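Local coordinates for protein serpin B3 (Homo sapiens, PDB 4ZK3) that probably inhibits proteases as a member of the serpin family and is linked to psoriasis as Pso p27, a compact form that builds large aggregates, at residues Gly39-Gly44 and Ser315-Ser320; Ala98-Ile103 and Ala179-Gly184; Gly109-Leu114 and Ser133-Asn138; Thr217-Ala222 and Leu232-Lys237. All blocks are in the same frame, centred on the assembly; numbering follows the deposited sequence.

Contact 1: Gly39-Gly44 and Ser315-Ser320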
loop_
_atom_site.group_PDB
_atom_site.type_symbol
_atom_site.label_atom_id
_atom_site.label_comp_id
_atom_site.label_asym_id
_atom_site.label_seq_id
_atom_site.Cartn_x
_atom_site.Cartn_y
_atom_site.Cartn_z
ATOM N N GLY A 39 -5.162 2.972 11.928
ATOM C CA GLY A 39 -4.669 2.651 13.241
ATOM C C GLY A 39 -4.667 3.898 14.095
ATOM O O GLY A 39 -5.039 3.860 15.262
ATOM N N MET A 40 -4.208 5.016 13.516
ATOM C CA MET A 40 -4.266 6.294 14.212
ATOM C C MET A 40 -5.690 6.754 14.525
ATOM O O MET A 40 -5.929 7.346 15.612
ATOM C CB MET A 40 -3.567 7.374 13.408
ATOM C CG MET A 40 -2.055 7.265 13.326
ATOM S SD MET A 40 -1.336 8.766 12.569
ATOM C CE MET A 40 -1.732 8.465 10.855
ATOM N N VAL A 41 -6.629 6.458 13.634
ATOM C CA VAL A 41 -8.065 6.690 13.916
ATOM C C VAL A 41 -8.579 5.791 15.072
ATOM O O VAL A 41 -9.213 6.256 16.010
ATOM C CB VAL A 41 -8.915 6.413 12.686
ATOM C CG1 VAL A 41 -10.403 6.575 13.039
ATOM C CG2 VAL A 41 -8.529 7.305 11.490
ATOM N N LEU A 42 -8.235 4.503 15.031
ATOM C CA LEU A 42 -8.661 3.541 16.068
ATOM C C LEU A 42 -8.274 3.962 17.473
ATOM O O LEU A 42 -9.083 3.909 18.379
ATOM C CB LEU A 42 -8.014 2.180 15.785
ATOM C CG LEU A 42 -8.367 0.968 16.667
ATOM C CD1 LEU A 42 -9.859 0.883 16.902
ATOM C CD2 LEU A 42 -7.847 -0.314 16.028
ATOM N N LEU A 43 -7.018 4.357 17.657
ATOM C CA LEU A 43 -6.550 4.910 18.915
ATOM C C LEU A 43 -7.475 5.980 19.515
ATOM O O LEU A 43 -7.484 6.183 20.720
ATOM C CB LEU A 43 -5.150 5.497 18.682
ATOM C CG LEU A 43 -4.007 5.335 19.647
ATOM C CD1 LEU A 43 -4.090 4.101 20.524
ATOM C CD2 LEU A 43 -2.687 5.402 18.852
ATOM N N GLY A 44 -8.236 6.712 18.721
ATOM C CA GLY A 44 -9.151 7.679 19.308
ATOM C C GLY A 44 -10.621 7.261 19.287
ATOM O O GLY A 44 -11.492 8.039 19.707
ATOM N N SER A 315 -14.497 10.015 20.609
ATOM C CA SER A 315 -14.376 10.821 21.814
ATOM C C SER A 315 -13.025 10.615 22.458
ATOM O O SER A 315 -12.612 11.394 23.358
ATOM C CB SER A 315 -15.500 10.455 22.805
ATOM O OG SER A 315 -15.397 9.122 23.248
ATOM N N GLY A 316 -12.315 9.561 22.035
ATOM C CA GLY A 316 -10.913 9.379 22.478
ATOM C C GLY A 316 -9.920 10.406 21.885
ATOM O O GLY A 316 -8.756 10.535 22.334
ATOM N N MET A 317 -10.378 11.136 20.888
ATOM C CA MET A 317 -9.546 12.193 20.264
ATOM C C MET A 317 -9.662 13.500 21.029
ATOM O O MET A 317 -8.678 14.243 21.125
ATOM C CB MET A 317 -9.957 12.431 18.835
ATOM C CG MET A 317 -9.551 11.307 17.899
ATOM S SD MET A 317 -9.930 11.679 16.188
ATOM C CE MET A 317 -9.378 10.242 15.307
ATOM N N THR A 318 -10.875 13.780 21.530
ATOM C CA THR A 318 -11.238 15.089 22.049
ATOM C C THR A 318 -11.708 15.086 23.489
ATOM O O THR A 318 -11.580 16.091 24.148
ATOM C CB THR A 318 -12.326 15.731 21.155
ATOM O OG1 THR A 318 -13.352 14.770 20.879
ATOM C CG2 THR A 318 -11.726 16.170 19.786
ATOM N N GLY A 319 -12.207 13.967 23.999
ATOM C CA GLY A 319 -12.870 13.934 25.306
ATOM C C GLY A 319 -14.398 13.942 25.219
ATOM O O GLY A 319 -15.090 13.860 26.235
ATOM N N SER A 320 -14.960 14.063 24.035
ATOM C CA SER A 320 -16.419 13.951 23.919
ATOM C C SER A 320 -16.747 13.602 22.496
ATOM O O SER A 320 -15.926 13.824 21.596
ATOM C CB SER A 320 -17.088 15.266 24.268
ATOM O OG SER A 320 -16.851 16.192 23.234
#

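Contact 2: Ala98-Ile103 and Ala179-Gly184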
loop_
_atom_site.group_PDB
_atom_site.type_symbol
_atom_site.label_atom_id
_atom_site.label_comp_id
_atom_site.label_asym_id
_atom_site.label_seq_id
_atom_site.Cartn_x
_atom_site.Cartn_y
_atom_site.Cartn_z
ATOM N N ALA A 98 22.189 0.801 -0.836
ATOM C CA ALA A 98 21.412 0.209 -1.949
ATOM C C ALA A 98 19.910 0.622 -2.039
ATOM O O ALA A 98 19.276 0.490 -3.072
ATOM C CB ALA A 98 21.512 -1.292 -1.793
ATOM N N TYR A 99 19.327 1.070 -0.930
ATOM C CA TYR A 99 17.896 1.411 -0.908
ATOM C C TYR A 99 17.557 2.386 0.190
ATOM O O TYR A 99 18.325 2.549 1.146
ATOM C CB TYR A 99 17.027 0.137 -0.793
ATOM C CG TYR A 99 17.028 -0.514 0.568
ATOM C CD1 TYR A 99 17.941 -1.524 0.888
ATOM C CD2 TYR A 99 16.070 -0.144 1.549
ATOM C CE1 TYR A 99 17.909 -2.127 2.157
ATOM C CE2 TYR A 99 16.055 -0.737 2.802
ATOM C CZ TYR A 99 16.969 -1.719 3.106
ATOM O OH TYR A 99 16.910 -2.298 4.360
ATOM N N GLU A 100 16.400 3.037 0.027
ATOM C CA GLU A 100 15.770 3.814 1.045
ATOM C C GLU A 100 14.332 3.325 1.250
ATOM O O GLU A 100 13.584 3.151 0.262
ATOM C CB GLU A 100 15.692 5.249 0.583
ATOM C CG GLU A 100 15.173 6.149 1.670
ATOM C CD GLU A 100 15.137 7.575 1.265
ATOM O OE1 GLU A 100 15.178 7.855 0.052
ATOM O OE2 GLU A 100 15.046 8.411 2.181
ATOM N N LEU A 101 13.963 3.103 2.512
ATOM C CA LEU A 101 12.609 2.840 2.931
ATOM C C LEU A 101 12.252 3.823 4.049
ATOM O O LEU A 101 12.994 3.950 5.023
ATOM C CB LEU A 101 12.491 1.393 3.421
ATOM C CG LEU A 101 11.076 1.099 3.874
ATOM C CD1 LEU A 101 9.984 1.265 2.776
ATOM C CD2 LEU A 101 11.011 -0.281 4.440
ATOM N N LYS A 102 11.136 4.525 3.932
ATOM C CA LYS A 102 10.767 5.417 4.957
ATOM C C LYS A 102 9.275 5.565 5.023
ATOM O O LYS A 102 8.567 5.429 4.027
ATOM C CB LYS A 102 11.441 6.761 4.851
ATOM C CG LYS A 102 11.179 7.531 3.626
ATOM C CD LYS A 102 11.852 8.891 3.586
ATOM C CE LYS A 102 11.733 9.434 2.181
ATOM N NZ LYS A 102 11.900 10.929 2.067
ATOM N N ILE A 103 8.800 5.799 6.234
ATOM C CA ILE A 103 7.380 5.946 6.483
ATOM C C ILE A 103 7.190 6.993 7.528
ATOM O O ILE A 103 7.900 6.984 8.536
ATOM C CB ILE A 103 6.791 4.587 6.856
ATOM C CG1 ILE A 103 5.255 4.625 6.884
ATOM C CG2 ILE A 103 7.370 4.084 8.157
ATOM C CD1 ILE A 103 4.689 3.259 6.746
ATOM N N ALA A 179 2.485 8.667 4.915
ATOM C CA ALA A 179 3.243 8.548 3.665
ATOM C C ALA A 179 4.325 7.492 3.785
ATOM O O ALA A 179 5.028 7.408 4.804
ATOM C CB ALA A 179 3.896 9.878 3.282
ATOM N N ILE A 180 4.474 6.717 2.725
ATOM C CA ILE A 180 5.460 5.637 2.634
ATOM C C ILE A 180 6.213 5.748 1.303
ATOM O O ILE A 180 5.617 6.118 0.250
ATOM C CB ILE A 180 4.786 4.246 2.763
ATOM C CG1 ILE A 180 5.814 3.132 2.745
ATOM C CG2 ILE A 180 3.783 3.989 1.602
ATOM C CD1 ILE A 180 5.252 1.723 3.036
ATOM N N TYR A 181 7.540 5.499 1.351
ATOM C CA TYR A 181 8.416 5.709 0.210
ATOM C C TYR A 181 9.527 4.663 0.192
ATOM O O TYR A 181 10.143 4.385 1.227
ATOM C CB TYR A 181 9.039 7.121 0.212
ATOM C CG TYR A 181 9.992 7.306 -0.926
ATOM C CD1 TYR A 181 9.511 7.633 -2.171
ATOM C CD2 TYR A 181 11.395 7.094 -0.775
ATOM C CE1 TYR A 181 10.345 7.770 -3.260
ATOM C CE2 TYR A 181 12.246 7.223 -1.883
ATOM C CZ TYR A 181 11.723 7.577 -3.113
ATOM O OH TYR A 181 12.503 7.731 -4.259
ATOM N N PHE A 182 9.742 4.057 -0.974
ATOM C CA PHE A 182 10.739 3.050 -1.172
ATOM C C PHE A 182 11.461 3.327 -2.507
ATOM O O PHE A 182 10.808 3.562 -3.516
ATOM C CB PHE A 182 10.091 1.690 -1.240
ATOM C CG PHE A 182 11.014 0.632 -1.732
ATOM C CD1 PHE A 182 12.110 0.250 -0.953
ATOM C CD2 PHE A 182 10.831 0.060 -2.985
ATOM C CE1 PHE A 182 13.002 -0.734 -1.428
ATOM C CE2 PHE A 182 11.685 -0.901 -3.447
ATOM C CZ PHE A 182 12.766 -1.312 -2.679
ATOM N N LYS A 183 12.791 3.319 -2.521
ATOM C CA LYS A 183 13.513 3.244 -3.781
ATOM C C LYS A 183 14.685 2.314 -3.604
ATOM O O LYS A 183 15.413 2.455 -2.672
ATOM C CB LYS A 183 14.009 4.610 -4.246
ATOM C CG LYS A 183 14.601 4.590 -5.674
ATOM C CD LYS A 183 15.200 5.962 -6.053
ATOM C CE LYS A 183 16.012 5.874 -7.340
ATOM N NZ LYS A 183 15.776 7.123 -8.136
ATOM N N GLY A 184 14.814 1.288 -4.417
ATOM C CA GLY A 184 15.903 0.332 -4.206
ATOM C C GLY A 184 16.454 -0.194 -5.506
ATOM O O GLY A 184 15.720 -0.284 -6.506
#

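Contact 3: Gly109-Leu114 and Ser133-Asn138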
loop_
_atom_site.group_PDB
_atom_site.type_symbol
_atom_site.label_atom_id
_atom_site.label_comp_id
_atom_site.label_asym_id
_atom_site.label_seq_id
_atom_site.Cartn_x
_atom_site.Cartn_y
_atom_site.Cartn_z
ATOM N N GLY A 109 -4.020 19.455 12.517
ATOM C CA GLY A 109 -5.256 19.857 13.149
ATOM C C GLY A 109 -5.535 21.322 13.045
ATOM O O GLY A 109 -4.622 22.122 12.958
ATOM N N GLU A 110 -6.813 21.665 13.120
ATOM C CA GLU A 110 -7.201 23.053 13.206
ATOM C C GLU A 110 -6.482 23.745 14.368
ATOM O O GLU A 110 -6.381 23.220 15.488
ATOM C CB GLU A 110 -8.710 23.182 13.251
ATOM C CG GLU A 110 -9.188 24.534 13.775
ATOM C CD GLU A 110 -8.778 25.727 12.938
ATOM O OE1 GLU A 110 -8.608 25.600 11.704
ATOM O OE2 GLU A 110 -8.620 26.793 13.536
ATOM N N LYS A 111 -5.931 24.913 14.043
ATOM C CA LYS A 111 -5.066 25.704 14.899
ATOM C C LYS A 111 -5.707 26.027 16.266
ATOM O O LYS A 111 -5.069 25.968 17.334
ATOM C CB LYS A 111 -4.792 27.021 14.148
ATOM C CG LYS A 111 -3.443 27.666 14.383
ATOM C CD LYS A 111 -3.277 28.893 13.472
ATOM C CE LYS A 111 -4.588 29.676 13.354
ATOM N NZ LYS A 111 -4.417 31.136 13.104
ATOM N N THR A 112 -6.982 26.309 16.218
ATOM C CA THR A 112 -7.707 26.631 17.424
ATOM C C THR A 112 -8.343 25.445 18.122
ATOM O O THR A 112 -9.023 25.620 19.125
ATOM C CB THR A 112 -8.800 27.666 17.117
ATOM O OG1 THR A 112 -9.743 27.141 16.167
ATOM C CG2 THR A 112 -8.167 28.936 16.569
ATOM N N TYR A 113 -8.059 24.240 17.670
ATOM C CA TYR A 113 -8.830 23.105 18.094
ATOM C C TYR A 113 -8.023 22.278 19.050
ATOM O O TYR A 113 -6.865 22.051 18.809
ATOM C CB TYR A 113 -9.206 22.307 16.884
ATOM C CG TYR A 113 -10.259 21.263 17.139
ATOM C CD1 TYR A 113 -11.588 21.610 17.240
ATOM C CD2 TYR A 113 -9.929 19.920 17.225
ATOM C CE1 TYR A 113 -12.566 20.656 17.481
ATOM C CE2 TYR A 113 -10.892 18.976 17.429
ATOM C CZ TYR A 113 -12.202 19.353 17.577
ATOM O OH TYR A 113 -13.135 18.391 17.792
ATOM N N LEU A 114 -8.619 21.816 20.141
ATOM C CA LEU A 114 -7.837 21.114 21.170
ATOM C C LEU A 114 -8.108 19.614 21.129
ATOM O O LEU A 114 -9.275 19.198 21.204
ATOM C CB LEU A 114 -8.136 21.647 22.578
ATOM C CG LEU A 114 -7.772 23.115 22.819
ATOM C CD1 LEU A 114 -8.570 23.715 23.968
ATOM C CD2 LEU A 114 -6.284 23.248 23.058
ATOM N N SER A 133 -0.255 22.301 13.406
ATOM C CA SER A 133 -1.485 23.104 13.401
ATOM C C SER A 133 -1.608 24.012 12.204
ATOM O O SER A 133 -0.671 24.746 11.876
ATOM C CB SER A 133 -1.561 23.941 14.697
ATOM O OG SER A 133 -1.624 23.132 15.855
ATOM N N VAL A 134 -2.740 23.952 11.524
ATOM C CA VAL A 134 -3.010 24.739 10.312
ATOM C C VAL A 134 -4.352 25.430 10.429
ATOM O O VAL A 134 -5.171 25.120 11.327
ATOM C CB VAL A 134 -2.923 23.848 9.044
ATOM C CG1 VAL A 134 -1.566 23.147 9.057
ATOM C CG2 VAL A 134 -4.041 22.804 9.005
ATOM N N ASP A 135 -4.549 26.433 9.571
ATOM C CA ASP A 135 -5.724 27.291 9.600
ATOM C C ASP A 135 -6.782 26.807 8.649
ATOM O O ASP A 135 -6.948 27.352 7.548
ATOM C CB ASP A 135 -5.308 28.740 9.250
ATOM C CG ASP A 135 -6.380 29.808 9.634
ATOM O OD1 ASP A 135 -7.590 29.524 9.826
ATOM O OD2 ASP A 135 -5.965 30.979 9.719
ATOM N N PHE A 136 -7.514 25.775 9.052
ATOM C CA PHE A 136 -8.552 25.197 8.217
ATOM C C PHE A 136 -9.719 26.207 8.233
ATOM O O PHE A 136 -10.430 26.325 7.252
ATOM C CB PHE A 136 -9.108 23.820 8.715
ATOM C CG PHE A 136 -8.175 22.598 8.523
ATOM C CD1 PHE A 136 -7.700 22.236 7.274
ATOM C CD2 PHE A 136 -7.847 21.782 9.613
ATOM C CE1 PHE A 136 -6.881 21.119 7.101
ATOM C CE2 PHE A 136 -7.024 20.689 9.453
ATOM C CZ PHE A 136 -6.538 20.360 8.190
ATOM N N ALA A 137 -9.932 26.879 9.373
ATOM C CA ALA A 137 -11.131 27.704 9.548
ATOM C C ALA A 137 -11.152 28.802 8.525
ATOM O O ALA A 137 -12.122 28.950 7.814
ATOM C CB ALA A 137 -11.205 28.307 10.950
ATOM N N ASN A 138 -10.060 29.548 8.433
ATOM C CA ASN A 138 -10.026 30.665 7.522
ATOM C C ASN A 138 -9.312 30.412 6.227
ATOM O O ASN A 138 -9.347 31.263 5.380
ATOM C CB ASN A 138 -9.345 31.853 8.170
ATOM C CG ASN A 138 -9.845 32.103 9.565
ATOM O OD1 ASN A 138 -9.055 32.121 10.519
ATOM N ND2 ASN A 138 -11.137 32.218 9.708
HETATM O O HOH W 1 -7.841 29.200 12.753
HETATM O O HOH W 2 -2.522 24.810 17.661
#

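Contact 4: Thr217-Ala222 and Leu232-Lys237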
loop_
_atom_site.group_PDB
_atom_site.type_symbol
_atom_site.label_atom_id
_atom_site.label_comp_id
_atom_site.label_asym_id
_atom_site.label_seq_id
_atom_site.Cartn_x
_atom_site.Cartn_y
_atom_site.Cartn_z
ATOM N N THR A 217 19.321 -15.451 -15.118
ATOM C CA THR A 217 19.974 -15.540 -13.798
ATOM C C THR A 217 19.171 -16.484 -12.898
ATOM O O THR A 217 18.082 -16.918 -13.270
ATOM C CB THR A 217 20.157 -14.135 -13.167
ATOM O OG1 THR A 217 20.333 -14.238 -11.752
ATOM C CG2 THR A 217 18.969 -13.291 -13.445
ATOM N N SER A 218 19.734 -16.875 -11.769
ATOM C CA SER A 218 18.983 -17.756 -10.885
ATOM C C SER A 218 18.235 -16.988 -9.781
ATOM O O SER A 218 18.741 -16.038 -9.202
ATOM C CB SER A 218 19.873 -18.847 -10.304
ATOM O OG SER A 218 20.473 -18.397 -9.141
ATOM N N PHE A 219 17.009 -17.414 -9.522
ATOM C CA PHE A 219 16.099 -16.716 -8.628
ATOM C C PHE A 219 15.361 -17.803 -7.892
ATOM O O PHE A 219 15.228 -18.884 -8.448
ATOM C CB PHE A 219 15.037 -15.990 -9.453
ATOM C CG PHE A 219 15.499 -14.753 -10.159
ATOM C CD1 PHE A 219 15.936 -13.640 -9.453
ATOM C CD2 PHE A 219 15.401 -14.667 -11.550
ATOM C CE1 PHE A 219 16.307 -12.493 -10.135
ATOM C CE2 PHE A 219 15.758 -13.527 -12.222
ATOM C CZ PHE A 219 16.207 -12.437 -11.521
ATOM N N HIS A 220 14.818 -17.518 -6.714
ATOM C CA HIS A 220 13.815 -18.410 -6.114
ATOM C C HIS A 220 12.546 -18.397 -6.967
ATOM O O HIS A 220 11.974 -17.340 -7.306
ATOM C CB HIS A 220 13.467 -18.039 -4.649
ATOM C CG HIS A 220 14.604 -18.238 -3.701
ATOM N ND1 HIS A 220 15.256 -17.193 -3.085
ATOM C CD2 HIS A 220 15.240 -19.364 -3.300
ATOM C CE1 HIS A 220 16.252 -17.664 -2.353
ATOM N NE2 HIS A 220 16.266 -18.978 -2.470
ATOM N N PHE A 221 12.112 -19.605 -7.295
ATOM C CA PHE A 221 11.097 -19.861 -8.256
ATOM C C PHE A 221 10.148 -20.983 -7.771
ATOM O O PHE A 221 10.526 -21.859 -6.998
ATOM C CB PHE A 221 11.761 -20.217 -9.605
ATOM C CG PHE A 221 10.787 -20.692 -10.640
ATOM C CD1 PHE A 221 10.357 -22.026 -10.657
ATOM C CD2 PHE A 221 10.270 -19.816 -11.581
ATOM C CE1 PHE A 221 9.418 -22.470 -11.565
ATOM C CE2 PHE A 221 9.329 -20.254 -12.494
ATOM C CZ PHE A 221 8.903 -21.595 -12.496
ATOM N N ALA A 222 8.915 -20.937 -8.235
ATOM C CA ALA A 222 7.982 -22.008 -8.006
ATOM C C ALA A 222 6.933 -22.036 -9.099
ATOM O O ALA A 222 6.456 -20.988 -9.584
ATOM C CB ALA A 222 7.329 -21.876 -6.659
ATOM N N LEU A 232 7.781 -15.792 -8.866
ATOM C CA LEU A 232 9.167 -15.432 -8.824
ATOM C C LEU A 232 9.481 -14.395 -7.750
ATOM O O LEU A 232 8.732 -13.428 -7.582
ATOM C CB LEU A 232 9.611 -14.889 -10.192
ATOM C CG LEU A 232 11.095 -14.779 -10.465
ATOM C CD1 LEU A 232 11.684 -16.160 -10.686
ATOM C CD2 LEU A 232 11.331 -13.996 -11.720
ATOM N N GLU A 233 10.617 -14.569 -7.057
ATOM C CA GLU A 233 11.143 -13.551 -6.144
ATOM C C GLU A 233 12.322 -12.861 -6.813
ATOM O O GLU A 233 13.265 -13.496 -7.235
ATOM C CB GLU A 233 11.571 -14.136 -4.775
ATOM C CG GLU A 233 12.201 -13.128 -3.840
ATOM C CD GLU A 233 13.185 -13.688 -2.864
ATOM O OE1 GLU A 233 13.879 -14.678 -3.180
ATOM O OE2 GLU A 233 13.314 -13.066 -1.792
ATOM N N ILE A 234 12.253 -11.539 -6.867
ATOM C CA ILE A 234 13.297 -10.721 -7.450
ATOM C C ILE A 234 13.833 -9.871 -6.304
ATOM O O ILE A 234 13.201 -8.898 -5.938
ATOM C CB ILE A 234 12.785 -9.810 -8.592
ATOM C CG1 ILE A 234 11.921 -10.583 -9.577
ATOM C CG2 ILE A 234 13.956 -9.172 -9.315
ATOM C CD1 ILE A 234 11.243 -9.791 -10.681
ATOM N N PRO A 235 15.002 -10.245 -5.722
ATOM C CA PRO A 235 15.438 -9.471 -4.552
ATOM C C PRO A 235 15.960 -8.077 -4.875
ATOM O O PRO A 235 16.583 -7.857 -5.917
ATOM C CB PRO A 235 16.581 -10.301 -3.984
ATOM C CG PRO A 235 16.386 -11.689 -4.523
ATOM C CD PRO A 235 15.804 -11.482 -5.898
ATOM N N TYR A 236 15.784 -7.168 -3.923
ATOM C CA TYR A 236 16.532 -5.936 -3.922
ATOM C C TYR A 236 17.891 -6.165 -3.311
ATOM O O TYR A 236 18.094 -7.054 -2.510
ATOM C CB TYR A 236 15.735 -4.817 -3.238
ATOM C CG TYR A 236 14.481 -4.493 -4.044
ATOM C CD1 TYR A 236 14.566 -3.695 -5.198
ATOM C CD2 TYR A 236 13.250 -4.967 -3.665
ATOM C CE1 TYR A 236 13.454 -3.420 -5.976
ATOM C CE2 TYR A 236 12.103 -4.709 -4.419
ATOM C CZ TYR A 236 12.216 -3.935 -5.582
ATOM O OH TYR A 236 11.130 -3.671 -6.349
ATOM N N LYS A 237 18.841 -5.346 -3.702
ATOM C CA LYS A 237 20.197 -5.456 -3.173
ATOM C C LYS A 237 20.207 -5.294 -1.668
ATOM O O LYS A 237 19.655 -4.316 -1.149
ATOM C CB LYS A 237 21.087 -4.407 -3.827
ATOM C CG LYS A 237 22.570 -4.584 -3.503
ATOM C CD LYS A 237 23.402 -3.478 -4.140
ATOM C CE LYS A 237 24.831 -3.464 -3.579
ATOM N NZ LYS A 237 25.734 -3.375 -4.741
HETATM O O HOH W 3 15.094 -14.873 -5.815
#

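Contact 1: Gly39-Gly44 and Ser315-Ser320
The flat group that carries this contact is the carbonyl of Gly-44, and it meets the backbone of Ser-315, Gly-316 and Met-317. Met-317 CG lies to one side of the carbonyl plane, 3.9 Å from Gly-44 CA. Gly-316 N lies to the other side, 2.9 Å from Gly-44 O. Met-317 N is farther, at 3.5 Å from Gly-44 O. The oxygen therefore points at the backbone N atoms in the first turn of a short, weakly bonded helix at about 315-318. Gly-44 CA and Gly-316 CA come within 4.0 Å, an approach made possible because both residues are glycines.

Met-317 adds the side-chain part. Its CG is anti to its own carbonyl carbon (chi1 -72°), and the chain runs on extended. This carries Met-317 CE, the methyl, to the helix that includes Val-41, where it rests 4.0 Å from Val-41 CA. The Val-41 side chain leaves in the other direction, so CE meets mostly backbone. Val-41 CG1 is the nearest side-chain atom, 4.4 Å from Met-317 CE.

The short helix closes on itself through Gly-319 N, which bonds to Ser-315 O at 2.7 Å. Gly-319 has positive phi and turns the chain away.

The contact joins the last turn of helix 31-42, and Gly-44 just after it, to helix 315-318, which comes much later in the serpin chain. Val-41 and Leu-42 pack on Ile-53 of helix 47-57. Met-317 touches Tyr-119 of helix 117-127 and Leu-174 of strand 174-185.

Contact 2: Ala98-Ile103 and Ala179-Gly184
Strands 99-103 and 179-184 run antiparallel, with their directions 171° apart. Two hydrogen-bonded pairs hold the register. Glu-100 N gives to Lys-183 O at 2.9 Å and Lys-183 N gives back to Glu-100 O. Lys-102 and Tyr-181 exchange a second such couple. Between them, CA-H groups also reach carbonyls, as where Phe-182 CA lies 3.2 Å from Glu-100 O.

Tyr-181 sits on the face shared with Glu-100 and Lys-102. Glu-100 OE1 comes to the edge of its ring, 3.6 Å from Tyr-181 CE2. The carboxylate and ring planes stand 80° apart. Lys-102 CE approaches the same ring obliquely, 3.8 Å from Tyr-181 CD2. The lysine starts with CG between its backbone N and carbonyl carbon (chi1 60°), which keeps its extended chain near the ring.

These strands belong to the large central sheet of the serpin fold. On its far side, strand 174-185 pairs with strand 340-351. That pairing is consistent with a reactive loop inserted in the sheet, as in cleaved serpins. Tyr-181 OH bonds to Glu-342 of that strand.

The other face is mostly apolar. Leu-101 CD1 packs 4.0 Å from Phe-182 CB. Ile-103 CD1 meets Ile-180 CD1 at 4.1 Å. Gly-184 has no side chain, and Tyr-99 CB settles 3.6 Å from Gly-184 CA. Phe-383 of strand 380-387 touches Ile-180 and Phe-182 on this side.

Contact 3: Gly109-Leu114 and Ser133-Asn138
Glu-110 reaches across to Phe-136 and Ala-137 where the two parallel strands of a beta-alpha-beta crossover end. Strand 99-110 leads through helix 117-127 to strand 130-134. Val-134 N bonds to Gly-109 O, and Lys-111 N bonds to Val-134 O, so the pairing runs to the strand ends.

Glu-110 has CG anti to its backbone N (chi1 162°), and the chain bends at chi2 (62°). The bend folds the carboxylate back between the two chains. Glu-110 OE1 accepts from Ala-137 N at 3.0 Å, met from above the carboxylate plane. Phe-136 N lies 2.9 Å from Glu-110 OE1 and makes a weak bond with it. Glu-110 OE2 bonds to Thr-112 inside the type I turn from Glu-110 to Tyr-113. It takes Thr-112 OG1 on its anti side and Thr-112 N from above the plane. Bonds to both oxygens limit the rotation of the group.

The Phe-136 ring is buried. Val-134 CG2 stands 3.5 Å above the centre of one face. Glu-110 CB lies at the ring edge, in plane. Ser-143 and Ile-147 of helix 140-153 also touch this ring.

Asp-135 forms an Asx motif, its OD1 accepting from Asn-138 N. Asp-135 OD2 makes a long salt bridge to Lys-111 NZ, at 3.7 Å. Lys-111 bends at chi3 to bring NZ round. Water 1 donates to Glu-110 OE2 and, weakly, to Asp-135 OD1. It may ease the nearness of these two carboxylates.

Water 2 bridges the two segments, 2.8 Å from Lys-111 O and 2.6 Å from Ser-133 OG.

Contact 4: Thr217-Ala222 and Leu232-Lys237
His-220 has CG anti to its own carbonyl carbon (chi1 -67°), while Glu-233 has CG anti to its backbone N and an extended chain beyond. These torsions lay the two side chains side by side, pointing the same way. The pair joins the two strands of a beta hairpin, 206-224 and 229-235. His-220 ND1 donates to Glu-233 OE1 at 2.9 Å, with an angle of 157° at the hydrogen. The oxygen lies close to the imidazole plane, and the ring and carboxylate planes differ by 38°. Glu-233 OE2 bonds to Ser-242 OG on the next strand, so both ends of the carboxylate are held. Glu-233 N also gives a straight bond to His-220 O, at 3.1 Å.

Leu-232 CD1 touches both phenylalanines of the facing strand. Leu-232 CD1 is 3.6 Å from Phe-219 CB and sits at the edge of the Phe-221 ring, 4.0 Å from Phe-221 CD2. Phe-219 also has Pro-235 CD at its ring edge and Ile-234 CG2 near CE1. Leu-282 of strand 276-294 packs on both Phe-219 and Leu-232.

Water 3 accepts a hydrogen bond from His-220 N at 2.8 Å and donates to Glu-233 O and Glu-233 OE1.

Contacts 2 and 3 mark two positions along strand 99-110 of the central sheet, one at its start and one at its end, with centres about 31 Å apart. Along the chain, contact 3 closes within the span of contact 2, and contact 4 follows later. Contact 1 brackets them all. Contacts 1 and 3 lie at one end of the molecule, centres about 17 Å apart, and touch where Thr-318 packs on Tyr-113. Contact 4 lies on the opposite side of the chain's centre, about 43 Å from contact 1 between centres. It reaches contact 2 by side-chain packing of Tyr-236 on Phe-182. Contacts 1 and 2 join parts distant in the chain, while contacts 3 and 4 are local.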